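PDB 1QHQ: auracyanin-B-2 from Chloroflexus aurantiacus, which carries electrons through a type I blue copper centre, probably as a soluble acceptor for the membrane-bound alternative complex III. Local coordinates for residues Arg44-Asn52 against Trp96-Glu104; Asp67-Ala75 against Pro86-Leu94. All blocks are in the same frame, centred on the assembly; numbering follows the deposited sequence. Where two conformers were deposited one is given.

Interaction 1: Arg44-Asn52 against Trp96-Glu104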
loop_
_atom_site.group_PDB
_atom_site.type_symbol
_atom_site.label_atom_id
_atom_site.label_comp_id
_atom_site.label_asym_id
_atom_site.label_seq_id
_atom_site.Cartn_x
_atom_site.Cartn_y
_atom_site.Cartn_z
ATOM N N ARG A 44 2.014 -2.263 12.047
ATOM C CA ARG A 44 3.074 -2.477 11.072
ATOM C C ARG A 44 2.597 -3.464 10.009
ATOM O O ARG A 44 2.258 -4.597 10.286
ATOM C CB ARG A 44 4.379 -2.978 11.694
ATOM C CG ARG A 44 5.512 -2.916 10.574
ATOM C CD ARG A 44 6.783 -3.526 11.157
ATOM N NE ARG A 44 6.672 -4.955 11.337
ATOM C CZ ARG A 44 6.887 -5.739 12.330
ATOM N NH1 ARG A 44 7.359 -5.224 13.511
ATOM N NH2 ARG A 44 6.659 -7.048 12.290
ATOM N N LEU A 45 2.609 -2.959 8.741
ATOM C CA LEU A 45 2.235 -3.836 7.636
ATOM C C LEU A 45 3.530 -4.312 6.945
ATOM O O LEU A 45 4.400 -3.484 6.653
ATOM C CB LEU A 45 1.416 -3.011 6.621
ATOM C CG LEU A 45 0.846 -3.789 5.425
ATOM C CD1 LEU A 45 -0.330 -3.069 4.818
ATOM C CD2 LEU A 45 1.938 -4.011 4.369
ATOM N N ASP A 46 3.693 -5.603 6.907
ATOM C CA ASP A 46 4.886 -6.204 6.279
ATOM C C ASP A 46 4.463 -6.718 4.876
ATOM O O ASP A 46 3.692 -7.664 4.825
ATOM C CB ASP A 46 5.404 -7.355 7.122
ATOM C CG ASP A 46 5.815 -6.895 8.543
ATOM O OD1 ASP A 46 6.248 -5.751 8.631
ATOM O OD2 ASP A 46 5.815 -7.765 9.435
ATOM N N PHE A 47 5.013 -6.096 3.841
ATOM C CA PHE A 47 4.678 -6.586 2.465
ATOM C C PHE A 47 5.874 -7.382 1.922
ATOM O O PHE A 47 6.999 -6.882 1.861
ATOM C CB PHE A 47 4.456 -5.349 1.592
ATOM C CG PHE A 47 4.061 -5.671 0.159
ATOM C CD1 PHE A 47 3.300 -6.785 -0.087
ATOM C CD2 PHE A 47 4.488 -4.870 -0.864
ATOM C CE1 PHE A 47 2.972 -7.142 -1.410
ATOM C CE2 PHE A 47 4.131 -5.206 -2.173
ATOM C CZ PHE A 47 3.363 -6.305 -2.429
ATOM N N VAL A 48 5.636 -8.675 1.746
ATOM C CA VAL A 48 6.666 -9.568 1.195
ATOM C C VAL A 48 6.367 -9.813 -0.298
ATOM O O VAL A 48 5.289 -10.268 -0.649
ATOM C CB VAL A 48 6.600 -10.928 1.928
ATOM C CG1 VAL A 48 7.729 -11.827 1.455
ATOM C CG2 VAL A 48 6.713 -10.684 3.450
ATOM N N ASN A 49 7.241 -9.266 -1.145
ATOM C CA ASN A 49 7.051 -9.401 -2.598
ATOM C C ASN A 49 7.817 -10.612 -3.143
ATOM O O ASN A 49 8.941 -10.400 -3.643
ATOM C CB ASN A 49 7.495 -8.139 -3.323
ATOM C CG ASN A 49 7.189 -8.277 -4.878
ATOM O OD1 ASN A 49 6.472 -9.163 -5.198
ATOM N ND2 ASN A 49 7.782 -7.379 -5.600
ATOM N N GLN A 50 7.290 -11.801 -3.027
ATOM C CA GLN A 50 7.893 -12.975 -3.695
ATOM C C GLN A 50 6.952 -13.376 -4.853
ATOM O O GLN A 50 5.777 -13.605 -4.659
ATOM C CB GLN A 50 8.003 -14.136 -2.721
ATOM C CG GLN A 50 9.154 -13.934 -1.718
ATOM C CD GLN A 50 9.103 -14.974 -0.618
ATOM O OE1 GLN A 50 8.469 -16.025 -0.760
ATOM N NE2 GLN A 50 9.769 -14.675 0.494
ATOM N N ASN A 51 7.529 -13.334 -6.070
ATOM C CA ASN A 51 6.671 -13.631 -7.237
ATOM C C ASN A 51 7.538 -14.261 -8.337
ATOM O O ASN A 51 8.743 -14.068 -8.337
ATOM C CB ASN A 51 5.951 -12.405 -7.732
ATOM C CG ASN A 51 6.760 -11.353 -8.401
ATOM O OD1 ASN A 51 7.199 -11.496 -9.575
ATOM N ND2 ASN A 51 7.012 -10.218 -7.769
ATOM N N ASN A 52 6.873 -14.982 -9.212
ATOM C CA ASN A 52 7.566 -15.670 -10.314
ATOM C C ASN A 52 7.693 -14.836 -11.559
ATOM O O ASN A 52 8.216 -15.352 -12.585
ATOM C CB ASN A 52 6.760 -16.961 -10.608
ATOM C CG ASN A 52 6.750 -17.873 -9.397
ATOM O OD1 ASN A 52 7.795 -17.965 -8.723
ATOM N ND2 ASN A 52 5.651 -18.547 -9.140
ATOM N N TRP A 96 2.276 3.951 2.624
ATOM C CA TRP A 96 2.758 3.068 1.560
ATOM C C TRP A 96 4.109 2.465 1.972
ATOM O O TRP A 96 4.865 3.084 2.721
ATOM C CB TRP A 96 2.873 3.740 0.215
ATOM C CG TRP A 96 3.803 4.897 0.125
ATOM C CD1 TRP A 96 5.132 4.863 -0.219
ATOM C CD2 TRP A 96 3.477 6.288 0.291
ATOM N NE1 TRP A 96 5.662 6.129 -0.162
ATOM C CE2 TRP A 96 4.651 7.032 0.046
ATOM C CE3 TRP A 96 2.294 6.971 0.574
ATOM C CZ2 TRP A 96 4.672 8.416 0.078
ATOM C CZ3 TRP A 96 2.305 8.352 0.596
ATOM C CH2 TRP A 96 3.496 9.070 0.384
ATOM N N THR A 97 4.383 1.296 1.407
ATOM C CA THR A 97 5.728 0.721 1.504
ATOM C C THR A 97 6.545 1.288 0.307
ATOM O O THR A 97 5.943 1.707 -0.678
ATOM C CB THR A 97 5.745 -0.792 1.363
ATOM O OG1 THR A 97 5.303 -1.167 0.027
ATOM C CG2 THR A 97 4.809 -1.510 2.313
ATOM N N ALA A 98 7.840 1.117 0.399
ATOM C CA ALA A 98 8.704 1.315 -0.768
ATOM C C ALA A 98 8.244 0.342 -1.871
ATOM O O ALA A 98 7.553 -0.634 -1.673
ATOM C CB ALA A 98 10.131 0.965 -0.364
ATOM N N MET A 99 8.766 0.651 -3.071
ATOM C CA MET A 99 8.515 -0.242 -4.218
ATOM C C MET A 99 9.560 -1.367 -4.169
ATOM O O MET A 99 10.750 -1.058 -4.070
ATOM C CB MET A 99 8.670 0.598 -5.491
ATOM C CG MET A 99 8.299 -0.202 -6.749
ATOM S SD MET A 99 6.580 -0.694 -6.772
ATOM C CE MET A 99 5.744 0.851 -6.963
ATOM N N LEU A 100 9.102 -2.587 -4.102
ATOM C CA LEU A 100 9.937 -3.728 -3.798
ATOM C C LEU A 100 10.223 -4.570 -5.045
ATOM O O LEU A 100 9.301 -4.924 -5.766
ATOM C CB LEU A 100 9.164 -4.653 -2.802
ATOM C CG LEU A 100 8.748 -3.897 -1.519
ATOM C CD1 LEU A 100 7.926 -4.824 -0.647
ATOM C CD2 LEU A 100 9.970 -3.401 -0.758
ATOM N N ASN A 101 11.496 -4.910 -5.231
ATOM C CA ASN A 101 11.834 -5.795 -6.369
ATOM C C ASN A 101 11.297 -7.167 -6.026
ATOM O O ASN A 101 11.039 -7.459 -4.820
ATOM C CB ASN A 101 13.366 -5.843 -6.494
ATOM C CG ASN A 101 13.988 -4.525 -6.867
ATOM O OD1 ASN A 101 13.430 -3.717 -7.596
ATOM N ND2 ASN A 101 15.157 -4.210 -6.269
ATOM N N ALA A 102 11.077 -8.042 -6.991
ATOM C CA ALA A 102 10.735 -9.415 -6.668
ATOM C C ALA A 102 11.824 -9.996 -5.733
ATOM O O ALA A 102 13.025 -9.816 -5.987
ATOM C CB ALA A 102 10.733 -10.250 -7.971
ATOM N N GLY A 103 11.401 -10.568 -4.628
ATOM C CA GLY A 103 12.289 -11.111 -3.636
ATOM C C GLY A 103 12.514 -10.155 -2.460
ATOM O O GLY A 103 13.257 -10.521 -1.562
ATOM N N GLU A 104 12.069 -8.924 -2.582
ATOM C CA GLU A 104 12.278 -7.928 -1.542
ATOM C C GLU A 104 11.033 -7.866 -0.627
ATOM O O GLU A 104 9.951 -8.349 -0.955
ATOM C CB GLU A 104 12.529 -6.538 -2.144
ATOM C CG GLU A 104 13.997 -6.432 -2.647
ATOM C CD GLU A 104 14.380 -5.028 -2.981
ATOM O OE1 GLU A 104 13.519 -4.241 -3.418
ATOM O OE2 GLU A 104 15.589 -4.675 -2.877
#

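Interaction 2: Asp67-Ala75 against Pro86-Leu94. With SO4 (sulfate ion), chain E.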
loop_
_atom_site.group_PDB
_atom_site.type_symbol
_atom_site.label_atom_id
_atom_site.label_comp_id
_atom_site.label_asym_id
_atom_site.label_seq_id
_atom_site.Cartn_x
_atom_site.Cartn_y
_atom_site.Cartn_z
ATOM N N ASP A 67 -11.996 6.502 -6.951
ATOM C CA ASP A 67 -11.671 7.837 -7.429
ATOM C C ASP A 67 -10.431 8.390 -6.773
ATOM O O ASP A 67 -9.524 8.927 -7.402
ATOM C CB ASP A 67 -12.857 8.795 -7.196
ATOM C CG ASP A 67 -13.983 8.537 -8.190
ATOM O OD1 ASP A 67 -13.806 7.712 -9.111
ATOM O OD2 ASP A 67 -15.049 9.172 -8.027
ATOM N N VAL A 68 -10.353 8.187 -5.444
ATOM C CA VAL A 68 -9.143 8.624 -4.714
ATOM C C VAL A 68 -7.950 7.762 -5.116
ATOM O O VAL A 68 -6.838 8.276 -5.354
ATOM C CB VAL A 68 -9.438 8.542 -3.207
ATOM C CG1 VAL A 68 -8.212 8.597 -2.344
ATOM C CG2 VAL A 68 -10.395 9.708 -2.839
ATOM N N ALA A 69 -8.176 6.479 -5.299
ATOM C CA ALA A 69 -7.118 5.547 -5.686
ATOM C C ALA A 69 -6.517 5.934 -7.026
ATOM O O ALA A 69 -5.316 5.810 -7.237
ATOM C CB ALA A 69 -7.607 4.110 -5.698
ATOM N N ALA A 70 -7.384 6.324 -7.968
ATOM C CA ALA A 70 -6.907 6.724 -9.298
ATOM C C ALA A 70 -6.055 7.960 -9.207
ATOM O O ALA A 70 -4.994 8.031 -9.842
ATOM C CB ALA A 70 -8.107 6.948 -10.213
ATOM N N ALA A 71 -6.428 8.905 -8.342
ATOM C CA ALA A 71 -5.665 10.106 -8.119
ATOM C C ALA A 71 -4.281 9.800 -7.537
ATOM O O ALA A 71 -3.281 10.283 -8.052
ATOM C CB ALA A 71 -6.377 11.123 -7.244
ATOM N N VAL A 72 -4.252 8.978 -6.479
ATOM C CA VAL A 72 -2.967 8.593 -5.895
ATOM C C VAL A 72 -2.149 7.798 -6.922
ATOM O O VAL A 72 -0.953 8.060 -7.063
ATOM C CB VAL A 72 -3.094 7.797 -4.597
ATOM C CG1 VAL A 72 -1.739 7.354 -4.071
ATOM C CG2 VAL A 72 -3.855 8.595 -3.534
ATOM N N ASN A 73 -2.781 6.904 -7.642
ATOM C CA ASN A 73 -2.092 6.106 -8.657
ATOM C C ASN A 73 -1.496 6.976 -9.745
ATOM O O ASN A 73 -0.374 6.747 -10.213
ATOM C CB ASN A 73 -2.994 5.027 -9.224
ATOM C CG ASN A 73 -2.221 4.090 -10.146
ATOM O OD1 ASN A 73 -1.351 3.353 -9.674
ATOM N ND2 ASN A 73 -2.553 4.128 -11.428
ATOM N N THR A 74 -2.266 7.967 -10.207
ATOM C CA THR A 74 -1.794 8.916 -11.196
ATOM C C THR A 74 -0.625 9.728 -10.732
ATOM O O THR A 74 0.364 9.861 -11.490
ATOM C CB THR A 74 -2.949 9.807 -11.716
ATOM O OG1 THR A 74 -3.861 8.954 -12.404
ATOM C CG2 THR A 74 -2.436 10.879 -12.646
ATOM N N ALA A 75 -0.595 10.182 -9.484
ATOM C CA ALA A 75 0.553 10.916 -8.966
ATOM C C ALA A 75 1.786 10.012 -8.923
ATOM O O ALA A 75 2.877 10.434 -9.309
ATOM C CB ALA A 75 0.282 11.539 -7.626
ATOM N N PRO A 86 3.982 6.751 -4.457
ATOM C CA PRO A 86 3.389 8.088 -4.335
ATOM C C PRO A 86 4.457 9.053 -3.870
ATOM O O PRO A 86 5.293 8.715 -3.024
ATOM C CB PRO A 86 2.338 7.891 -3.222
ATOM C CG PRO A 86 2.026 6.439 -3.259
ATOM C CD PRO A 86 3.361 5.754 -3.565
ATOM N N PRO A 87 4.513 10.253 -4.432
ATOM C CA PRO A 87 5.371 11.304 -3.948
ATOM C C PRO A 87 5.013 11.644 -2.503
ATOM O O PRO A 87 3.859 11.462 -2.089
ATOM C CB PRO A 87 5.036 12.495 -4.855
ATOM C CG PRO A 87 4.584 11.838 -6.130
ATOM C CD PRO A 87 3.755 10.650 -5.652
ATOM N N PRO A 88 5.982 12.115 -1.753
ATOM C CA PRO A 88 5.735 12.514 -0.365
ATOM C C PRO A 88 4.635 13.570 -0.369
ATOM O O PRO A 88 4.495 14.302 -1.358
ATOM C CB PRO A 88 7.050 13.081 0.103
ATOM C CG PRO A 88 8.057 12.791 -0.921
ATOM C CD PRO A 88 7.369 12.351 -2.172
ATOM N N ASP A 89 3.715 13.516 0.583
ATOM C CA ASP A 89 2.651 14.500 0.674
ATOM C C ASP A 89 1.554 14.335 -0.354
ATOM O O ASP A 89 0.694 15.242 -0.472
ATOM C CB ASP A 89 3.216 15.932 0.598
ATOM C CG ASP A 89 4.168 16.236 1.744
ATOM O OD1 ASP A 89 3.966 15.703 2.849
ATOM O OD2 ASP A 89 5.176 16.935 1.481
ATOM N N THR A 90 1.503 13.241 -1.093
ATOM C CA THR A 90 0.398 12.975 -2.003
ATOM C C THR A 90 -0.920 12.959 -1.214
ATOM O O THR A 90 -1.009 12.382 -0.133
ATOM C CB THR A 90 0.537 11.616 -2.713
ATOM O OG1 THR A 90 1.726 11.634 -3.543
ATOM C CG2 THR A 90 -0.659 11.357 -3.601
ATOM N N PRO A 91 -1.882 13.753 -1.667
ATOM C CA PRO A 91 -3.175 13.845 -1.015
ATOM C C PRO A 91 -3.856 12.488 -0.957
ATOM O O PRO A 91 -3.855 11.713 -1.918
ATOM C CB PRO A 91 -3.981 14.791 -1.901
ATOM C CG PRO A 91 -2.970 15.541 -2.683
ATOM C CD PRO A 91 -1.829 14.563 -2.903
ATOM N N ASN A 92 -4.455 12.193 0.204
ATOM C CA ASN A 92 -5.244 10.987 0.365
ATOM C C ASN A 92 -4.452 9.699 0.264
ATOM O O ASN A 92 -5.066 8.615 0.127
ATOM C CB ASN A 92 -6.414 10.995 -0.632
ATOM C CG ASN A 92 -7.390 12.130 -0.317
ATOM O OD1 ASN A 92 -7.778 12.877 -1.227
ATOM N ND2 ASN A 92 -7.718 12.293 0.951
ATOM N N ALA A 93 -3.150 9.762 0.431
ATOM C CA ALA A 93 -2.310 8.559 0.529
ATOM C C ALA A 93 -1.883 8.363 1.988
ATOM O O ALA A 93 -1.072 9.110 2.532
ATOM C CB ALA A 93 -1.091 8.747 -0.375
ATOM N N LEU A 94 -2.588 7.480 2.688
ATOM C CA LEU A 94 -2.437 7.292 4.111
ATOM C C LEU A 94 -1.121 6.634 4.510
ATOM O O LEU A 94 -0.532 6.978 5.529
ATOM C CB LEU A 94 -3.597 6.472 4.682
ATOM C CG LEU A 94 -4.991 7.076 4.543
ATOM C CD1 LEU A 94 -6.046 6.149 5.114
ATOM C CD2 LEU A 94 -5.044 8.429 5.246
HETATM S S SO4 E . -13.946 7.865 -3.606
HETATM O O1 SO4 E . -12.690 7.573 -4.349
HETATM O O2 SO4 E . -14.404 9.268 -3.907
HETATM O O3 SO4 E . -13.691 7.781 -2.117
HETATM O O4 SO4 E . -15.008 6.886 -3.990
#

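Interaction 1: Arg44-Asn52 against Trp96-Glu104
Asn49, in the copper-side part of segment 44-52, ties strand 42-49 by backbone and side-chain hydrogen bonds to the loop after Trp96 that leads into strand 104-111. Its backbone bonds twice, N to Glu104 O (2.9 Å) and O to Gly103 N (2.7 Å). Its amide donates a third, ND2 to Leu100 O at 2.9 Å; the acceptor lies in the amide plane, but the bond is bent (136° at the hydrogen) and ND2 sits above the carbonyl plane. Asn51 ND2 holds the other end of this amide through Asn49 OD1 (2.8 Å), fixing its rotation. Asparagine suits the place by offering donor and acceptor together. In this cupredoxin fold the Asn49 side chain packs beside the copper ligand His57, and Phe47 beside Met132, making both second-shell residues of the type I site. With CG anti to the backbone N (chi1 -178°), the Phe47 ring lies alongside the loop, where Leu100 CD1 meets Phe47 CD2 obliquely at 3.4 Å. Thr97 crosses Phe47 at about a right angle, Thr97 CG2 packing on Phe47 CB, while Thr97 OG1 bonds Ala98 O. Gly103, in the Asn101-Glu104 type II turn, has positive phi (99°), where a CB would jam against the preceding carbonyl.

Interaction 2: Asp67-Ala75 against Pro86-Leu94
Val72 packs both its methyls against the 86-94 loop, in an apolar contact with no hydrogen bond between the segments. CG1, placed anti to the backbone N (chi1 177°), is met by Pro86 CG and Ala93 CB, each at 4.0 Å, and by Thr90 CG2; Val72 CG2 rests against Pro91 O at 3.5 Å. A beta-branched valine thus presents one methyl to the Pro86, Thr90 and Ala93 side chains and the other to the Pro91 and Asn92 carbonyls. One turn earlier Val68 CG1 touches Asn92 CB at 3.5 Å, the side chains crossing at about a right angle. Near the other end the small Ala75 lets the loop come close: its CB lies 4.1 Å from both Pro87 CD and Thr90 CG2. Val68, Val72 and Ala75 form one stripe of helix 66-77, which this azurin-like cupredoxin carries beside its beta sandwich, and the same valines reach inward to Val62 of strand 60-62. Behind the first shell, two successive type II turns, Pro87 to Thr90 and Thr90 to Ala93, shape the loop. Asp89 and Asn92 take the positive phi such turns require in their third place, and Pro88 and Pro91 suit the second. Thr90 belongs to both turns: OG1 bonds Pro87 O at 2.6 Å, joining Thr90 N on the same face of that carbonyl, and this favours the rotation that sets Thr90 CG2 against Val72 and Ala75. With an alanine here the hydroxyl bond and the methyl go, which would probably open a gap beside Val72 and Ala75 and leave the first turn less firmly fixed. Near the helix start, Val68 N donates to a sulfate oxygen, O1 (2.7 Å), and Gly65 N binds the same ion, probably taken from the crystallisation liquor.

Interaction 2 is nested in the chain between the segments of interaction 1, on the opposite side of the chain's centre. Both are partly buried: Phe47, Asn49, Thr97 and Leu100 in interaction 1, and Val72, Pro86 and Ala93 in interaction 2, are inside, with Gly103 and Pro91 at the surface. Interaction 1 joins a sheet strand to a loop, combining directional hydrogen bonds at Asn49 with buried packing round Phe47, beside the copper ligands His57 and Met132; interaction 2 packs a helix on a turn-rich loop by methyl and proline surfaces, the side chain of Pro86 about 11 Å from the copper at nearest atoms. Strand 93-96 connects them through Trp96, whose CZ2 lies 3.2 Å from Pro86 O.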